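Long-range contact in putative peptidase (Bacteroides fragilis, PDB 5DYN), which is probably a clostripain-family (C11) cysteine protease, here represented by one piece of the longer chain, linked to proteolytic activation of the B. fragilis toxin: residues V55-R67 with E78-A90. Numbering follows the deposited sequence.
Sequences VYIDDYSAPRLIR and EETIENYPEQNSA. With NA (sodium ion), chain D; NA (sodium ion), chain C.
Leu-65 with Glu-82 and Arg-67 with Glu-79 form antiparallel hydrogen-bonded pairs, the axes of the short strand segments 64-67 and 78-83 approaching to 4.4 Å with 134° between their N-to-C directions. The register slips by one residue after Leu-65, and Ile-81 and Glu-82 both face it; Leu-65 O accepts from both backbone nitrogens, N of Ile-81 at 2.8 Å: a classic beta bulge in the hairpin that adds an outermost strand, 76-83, to the mixed sheet. Beyond the bulge, Arg-67 and Glu-79 run side by side, NH1 reaching OE1 in a weak hydrogen bond within a salt bridge, while Arg-67 NH2 has stronger acceptors in Ala-48 O and Asn-52 OD1. Leu-65 lays CB against Tyr-84 CE2 (3.7 Å). The edge of Tyr-56 meets the Tyr-84 face as an offset edge-to-face pair, planes at 72°. With Tyr-56 CG anti to the backbone N (chi1 175°), the ring carries OH to Ser-89 OG (2.6 Å); Gln-87 NE2 donates to Tyr-56 OH (3.1 Å), which lies slightly out of the amide plane. Ser-89 OG continues to Asp-58 OD2. Asp-58 bridges two sodium ions, OD1 to one at 2.4 Å and OD2 to the other at 2.6 Å. Glu-86 OE2 and the O atoms of Asp-59 and Ser-61 join the first, Gln-87 O the second; Gln-25 contributes to both, Asp-5 of a neighbouring chain to the second.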
loop_
_atom_site.group_PDB
_atom_site.type_symbol
_atom_site.label_atom_id
_atom_site.label_comp_id
_atom_site.label_asym_id
_atom_site.label_seq_id
_atom_site.Cartn_x
_atom_site.Cartn_y
_atom_site.Cartn_z
ATOM N N VAL A 55 14.067 -0.700 -11.982
ATOM C CA VAL A 55 13.735 0.479 -11.203
ATOM C C VAL A 55 13.340 1.630 -12.107
ATOM O O VAL A 55 14.121 2.068 -12.949
ATOM C CB VAL A 55 14.919 0.921 -10.314
ATOM C CG1 VAL A 55 14.721 2.347 -9.832
ATOM C CG2 VAL A 55 15.104 -0.035 -9.143
ATOM N N TYR A 56 12.116 2.109 -11.939
ATOM C CA TYR A 56 11.706 3.351 -12.571
ATOM C C TYR A 56 11.787 4.462 -11.528
ATOM O O TYR A 56 11.120 4.403 -10.495
ATOM C CB TYR A 56 10.294 3.240 -13.149
ATOM C CG TYR A 56 9.777 4.541 -13.714
ATOM C CD1 TYR A 56 10.165 4.976 -14.974
ATOM C CD2 TYR A 56 8.911 5.343 -12.981
ATOM C CE1 TYR A 56 9.698 6.168 -15.492
ATOM C CE2 TYR A 56 8.442 6.534 -13.487
ATOM C CZ TYR A 56 8.838 6.944 -14.744
ATOM O OH TYR A 56 8.372 8.135 -15.254
ATOM N N ILE A 57 12.620 5.461 -11.786
ATOM C CA ILE A 57 12.795 6.553 -10.839
ATOM C C ILE A 57 12.570 7.903 -11.510
ATOM O O ILE A 57 13.233 8.255 -12.489
ATOM C CB ILE A 57 14.201 6.514 -10.178
ATOM C CG1 ILE A 57 14.514 7.837 -9.470
ATOM C CG2 ILE A 57 15.278 6.172 -11.197
ATOM C CD1 ILE A 57 13.766 8.029 -8.162
ATOM N N ASP A 58 11.609 8.650 -10.979
ATOM C CA ASP A 58 11.299 9.981 -11.476
ATOM C C ASP A 58 11.405 10.988 -10.335
ATOM O O ASP A 58 10.415 11.286 -9.665
ATOM C CB ASP A 58 9.903 10.013 -12.098
ATOM C CG ASP A 58 9.604 11.328 -12.790
ATOM O OD1 ASP A 58 10.560 12.081 -13.068
ATOM O OD2 ASP A 58 8.414 11.607 -13.061
ATOM N N ASP A 59 12.613 11.498 -10.111
ATOM C CA ASP A 59 12.851 12.440 -9.020
ATOM C C ASP A 59 12.826 13.881 -9.523
ATOM O O ASP A 59 11.881 14.288 -10.193
ATOM C CB ASP A 59 14.182 12.132 -8.324
ATOM C CG ASP A 59 15.274 11.734 -9.294
ATOM O OD1 ASP A 59 15.184 12.095 -10.486
ATOM O OD2 ASP A 59 16.224 11.055 -8.863
ATOM N N TYR A 60 13.855 14.657 -9.198
ATOM C CA TYR A 60 13.906 16.046 -9.645
ATOM C C TYR A 60 14.660 16.181 -10.962
ATOM O O TYR A 60 14.950 17.287 -11.409
ATOM C CB TYR A 60 14.544 16.939 -8.580
ATOM C CG TYR A 60 13.656 17.182 -7.384
ATOM C CD1 TYR A 60 12.305 16.857 -7.422
ATOM C CD2 TYR A 60 14.165 17.743 -6.219
ATOM C CE1 TYR A 60 11.487 17.078 -6.334
ATOM C CE2 TYR A 60 13.353 17.967 -5.120
ATOM C CZ TYR A 60 12.015 17.632 -5.186
ATOM O OH TYR A 60 11.201 17.848 -4.101
ATOM N N SER A 61 14.975 15.048 -11.578
ATOM C CA SER A 61 15.556 15.040 -12.915
ATOM C C SER A 61 14.792 14.059 -13.800
ATOM O O SER A 61 13.858 13.402 -13.337
ATOM C CB SER A 61 17.046 14.688 -12.865
ATOM O OG SER A 61 17.278 13.519 -12.101
ATOM N N ALA A 62 15.188 13.969 -15.066
ATOM C CA ALA A 62 14.467 13.175 -16.061
ATOM C C ALA A 62 14.243 11.730 -15.620
ATOM O O ALA A 62 15.138 11.105 -15.052
ATOM C CB ALA A 62 15.213 13.203 -17.389
ATOM N N PRO A 63 13.035 11.203 -15.877
ATOM C CA PRO A 63 12.693 9.818 -15.540
ATOM C C PRO A 63 13.627 8.828 -16.220
ATOM O O PRO A 63 14.180 9.133 -17.275
ATOM C CB PRO A 63 11.261 9.667 -16.066
ATOM C CG PRO A 63 10.727 11.053 -16.123
ATOM C CD PRO A 63 11.898 11.919 -16.479
ATOM N N ARG A 64 13.801 7.657 -15.619
ATOM C CA ARG A 64 14.678 6.649 -16.189
ATOM C C ARG A 64 14.332 5.255 -15.680
ATOM O O ARG A 64 14.086 5.055 -14.491
ATOM C CB ARG A 64 16.139 6.985 -15.877
ATOM C CG ARG A 64 16.403 7.253 -14.405
ATOM C CD ARG A 64 17.414 8.365 -14.211
ATOM N NE ARG A 64 17.698 8.605 -12.799
ATOM C CZ ARG A 64 17.074 9.506 -12.046
ATOM N NH1 ARG A 64 16.127 10.273 -12.565
ATOM N NH2 ARG A 64 17.407 9.647 -10.772
ATOM N N LEU A 65 14.300 4.296 -16.598
ATOM C CA LEU A 65 14.103 2.904 -16.233
ATOM C C LEU A 65 15.438 2.176 -16.278
ATOM O O LEU A 65 16.081 2.103 -17.326
ATOM C CB LEU A 65 13.097 2.227 -17.162
ATOM C CG LEU A 65 12.871 0.743 -16.862
ATOM C CD1 LEU A 65 12.376 0.565 -15.434
ATOM C CD2 LEU A 65 11.901 0.130 -17.858
ATOM N N ILE A 66 15.852 1.648 -15.135
ATOM C CA ILE A 66 17.136 0.977 -15.031
ATOM C C ILE A 66 16.981 -0.443 -14.509
ATOM O O ILE A 66 15.897 -0.850 -14.095
ATOM C CB ILE A 66 18.102 1.741 -14.104
ATOM C CG1 ILE A 66 17.634 1.638 -12.653
ATOM C CG2 ILE A 66 18.231 3.196 -14.538
ATOM C CD1 ILE A 66 18.490 2.410 -11.682
ATOM N N ARG A 67 18.078 -1.188 -14.540
ATOM C CA ARG A 67 18.112 -2.539 -14.006
ATOM C C ARG A 67 19.333 -2.688 -13.115
ATOM O O ARG A 67 20.442 -2.335 -13.513
ATOM C CB ARG A 67 18.140 -3.570 -15.135
ATOM C CG ARG A 67 18.286 -5.000 -14.650
ATOM C CD ARG A 67 18.409 -5.982 -15.804
ATOM N NE ARG A 67 18.445 -7.360 -15.323
ATOM C CZ ARG A 67 19.558 -7.998 -14.970
ATOM N NH1 ARG A 67 20.731 -7.383 -15.051
ATOM N NH2 ARG A 67 19.500 -9.251 -14.539
ATOM N N GLU A 78 24.202 -0.278 -12.300
ATOM C CA GLU A 78 22.988 0.227 -12.930
ATOM C C GLU A 78 23.032 0.019 -14.438
ATOM O O GLU A 78 24.008 0.378 -15.091
ATOM C CB GLU A 78 22.795 1.713 -12.625
ATOM C CG GLU A 78 22.696 2.062 -11.154
ATOM C CD GLU A 78 22.532 3.552 -10.940
ATOM O OE1 GLU A 78 22.311 4.271 -11.939
ATOM O OE2 GLU A 78 22.628 4.009 -9.783
ATOM N N GLU A 79 21.967 -0.553 -14.988
ATOM C CA GLU A 79 21.866 -0.751 -16.427
ATOM C C GLU A 79 20.679 0.018 -16.991
ATOM O O GLU A 79 19.532 -0.271 -16.656
ATOM C CB GLU A 79 21.736 -2.238 -16.759
ATOM C CG GLU A 79 22.823 -3.108 -16.151
ATOM C CD GLU A 79 22.544 -4.590 -16.314
ATOM O OE1 GLU A 79 21.575 -4.936 -17.023
ATOM O OE2 GLU A 79 23.291 -5.406 -15.732
ATOM N N THR A 80 20.955 0.994 -17.849
ATOM C CA THR A 80 19.895 1.803 -18.441
ATOM C C THR A 80 19.078 1.010 -19.455
ATOM O O THR A 80 19.610 0.525 -20.455
ATOM C CB THR A 80 20.461 3.057 -19.124
ATOM O OG1 THR A 80 21.102 3.884 -18.146
ATOM C CG2 THR A 80 19.349 3.847 -19.793
ATOM N N ILE A 81 17.782 0.879 -19.183
ATOM C CA ILE A 81 16.866 0.193 -20.090
ATOM C C ILE A 81 16.189 1.193 -21.023
ATOM O O ILE A 81 16.055 0.947 -22.225
ATOM C CB ILE A 81 15.789 -0.593 -19.321
ATOM C CG1 ILE A 81 16.440 -1.520 -18.292
ATOM C CG2 ILE A 81 14.899 -1.371 -20.286
ATOM C CD1 ILE A 81 17.472 -2.449 -18.879
ATOM N N GLU A 82 15.761 2.320 -20.460
ATOM C CA GLU A 82 15.177 3.397 -21.252
ATOM C C GLU A 82 15.219 4.718 -20.493
ATOM O O GLU A 82 14.978 4.762 -19.288
ATOM C CB GLU A 82 13.734 3.061 -21.649
ATOM C CG GLU A 82 13.107 4.054 -22.626
ATOM C CD GLU A 82 11.698 3.663 -23.053
ATOM O OE1 GLU A 82 11.182 2.639 -22.555
ATOM O OE2 GLU A 82 11.105 4.384 -23.886
ATOM N N ASN A 83 15.549 5.790 -21.206
ATOM C CA ASN A 83 15.436 7.136 -20.658
ATOM C C ASN A 83 14.167 7.794 -21.176
ATOM O O ASN A 83 13.741 7.544 -22.302
ATOM C CB ASN A 83 16.661 7.985 -21.012
ATOM C CG ASN A 83 17.915 7.537 -20.279
ATOM O OD1 ASN A 83 18.960 7.314 -20.890
ATOM N ND2 ASN A 83 17.815 7.405 -18.961
ATOM N N TYR A 84 13.557 8.633 -20.349
ATOM C CA TYR A 84 12.298 9.257 -20.719
ATOM C C TYR A 84 12.407 10.772 -20.677
ATOM O O TYR A 84 13.205 11.318 -19.916
ATOM C CB TYR A 84 11.176 8.787 -19.787
ATOM C CG TYR A 84 11.012 7.285 -19.727
ATOM C CD1 TYR A 84 10.200 6.618 -20.636
ATOM C CD2 TYR A 84 11.667 6.534 -18.759
ATOM C CE1 TYR A 84 10.044 5.245 -20.587
ATOM C CE2 TYR A 84 11.519 5.159 -18.701
ATOM C CZ TYR A 84 10.706 4.519 -19.619
ATOM O OH TYR A 84 10.551 3.152 -19.567
ATOM N N PRO A 85 11.608 11.458 -21.508
ATOM C CA PRO A 85 11.439 12.904 -21.347
ATOM C C PRO A 85 10.697 13.181 -20.053
ATOM O O PRO A 85 10.121 12.251 -19.487
ATOM C CB PRO A 85 10.599 13.298 -22.561
ATOM C CG PRO A 85 9.835 12.054 -22.889
ATOM C CD PRO A 85 10.791 10.928 -22.613
ATOM N N GLU A 86 10.706 14.422 -19.585
ATOM C CA GLU A 86 9.977 14.740 -18.369
ATOM C C GLU A 86 8.493 14.488 -18.586
ATOM O O GLU A 86 7.945 14.808 -19.640
ATOM C CB GLU A 86 10.226 16.182 -17.928
ATOM C CG GLU A 86 11.346 16.338 -16.899
ATOM C CD GLU A 86 10.989 15.799 -15.513
ATOM O OE1 GLU A 86 9.983 15.066 -15.366
ATOM O OE2 GLU A 86 11.724 16.121 -14.553
ATOM N N GLN A 87 7.850 13.899 -17.586
ATOM C CA GLN A 87 6.487 13.422 -17.742
ATOM C C GLN A 87 5.825 13.205 -16.395
ATOM O O GLN A 87 6.499 13.069 -15.379
ATOM C CB GLN A 87 6.478 12.120 -18.544
ATOM C CG GLN A 87 7.271 11.004 -17.885
ATOM C CD GLN A 87 7.498 9.825 -18.801
ATOM O OE1 GLN A 87 7.122 9.853 -19.972
ATOM N NE2 GLN A 87 8.121 8.778 -18.275
ATOM N N ASN A 88 4.499 13.176 -16.396
ATOM C CA ASN A 88 3.743 12.838 -15.201
ATOM C C ASN A 88 3.750 11.331 -14.982
ATOM O O ASN A 88 3.047 10.596 -15.674
ATOM C CB ASN A 88 2.311 13.364 -15.313
ATOM C CG ASN A 88 1.427 12.906 -14.171
ATOM O OD1 ASN A 88 1.906 12.582 -13.084
ATOM N ND2 ASN A 88 0.121 12.891 -14.410
ATOM N N SER A 89 4.549 10.875 -14.022
ATOM C CA SER A 89 4.663 9.448 -13.738
ATOM C C SER A 89 3.442 8.920 -12.984
ATOM O O SER A 89 3.311 7.715 -12.763
ATOM C CB SER A 89 5.937 9.169 -12.944
ATOM O OG SER A 89 7.070 9.666 -13.634
ATOM N N ALA A 90 2.555 9.830 -12.593
ATOM C CA ALA A 90 1.309 9.459 -11.933
ATOM C C ALA A 90 0.188 9.316 -12.955
ATOM O O ALA A 90 -0.980 9.161 -12.595
ATOM C CB ALA A 90 0.937 10.485 -10.874
HETATM NA NA NA D . 11.291 14.359 -12.576
HETATM NA NA NA C . 7.420 14.009 -13.479
#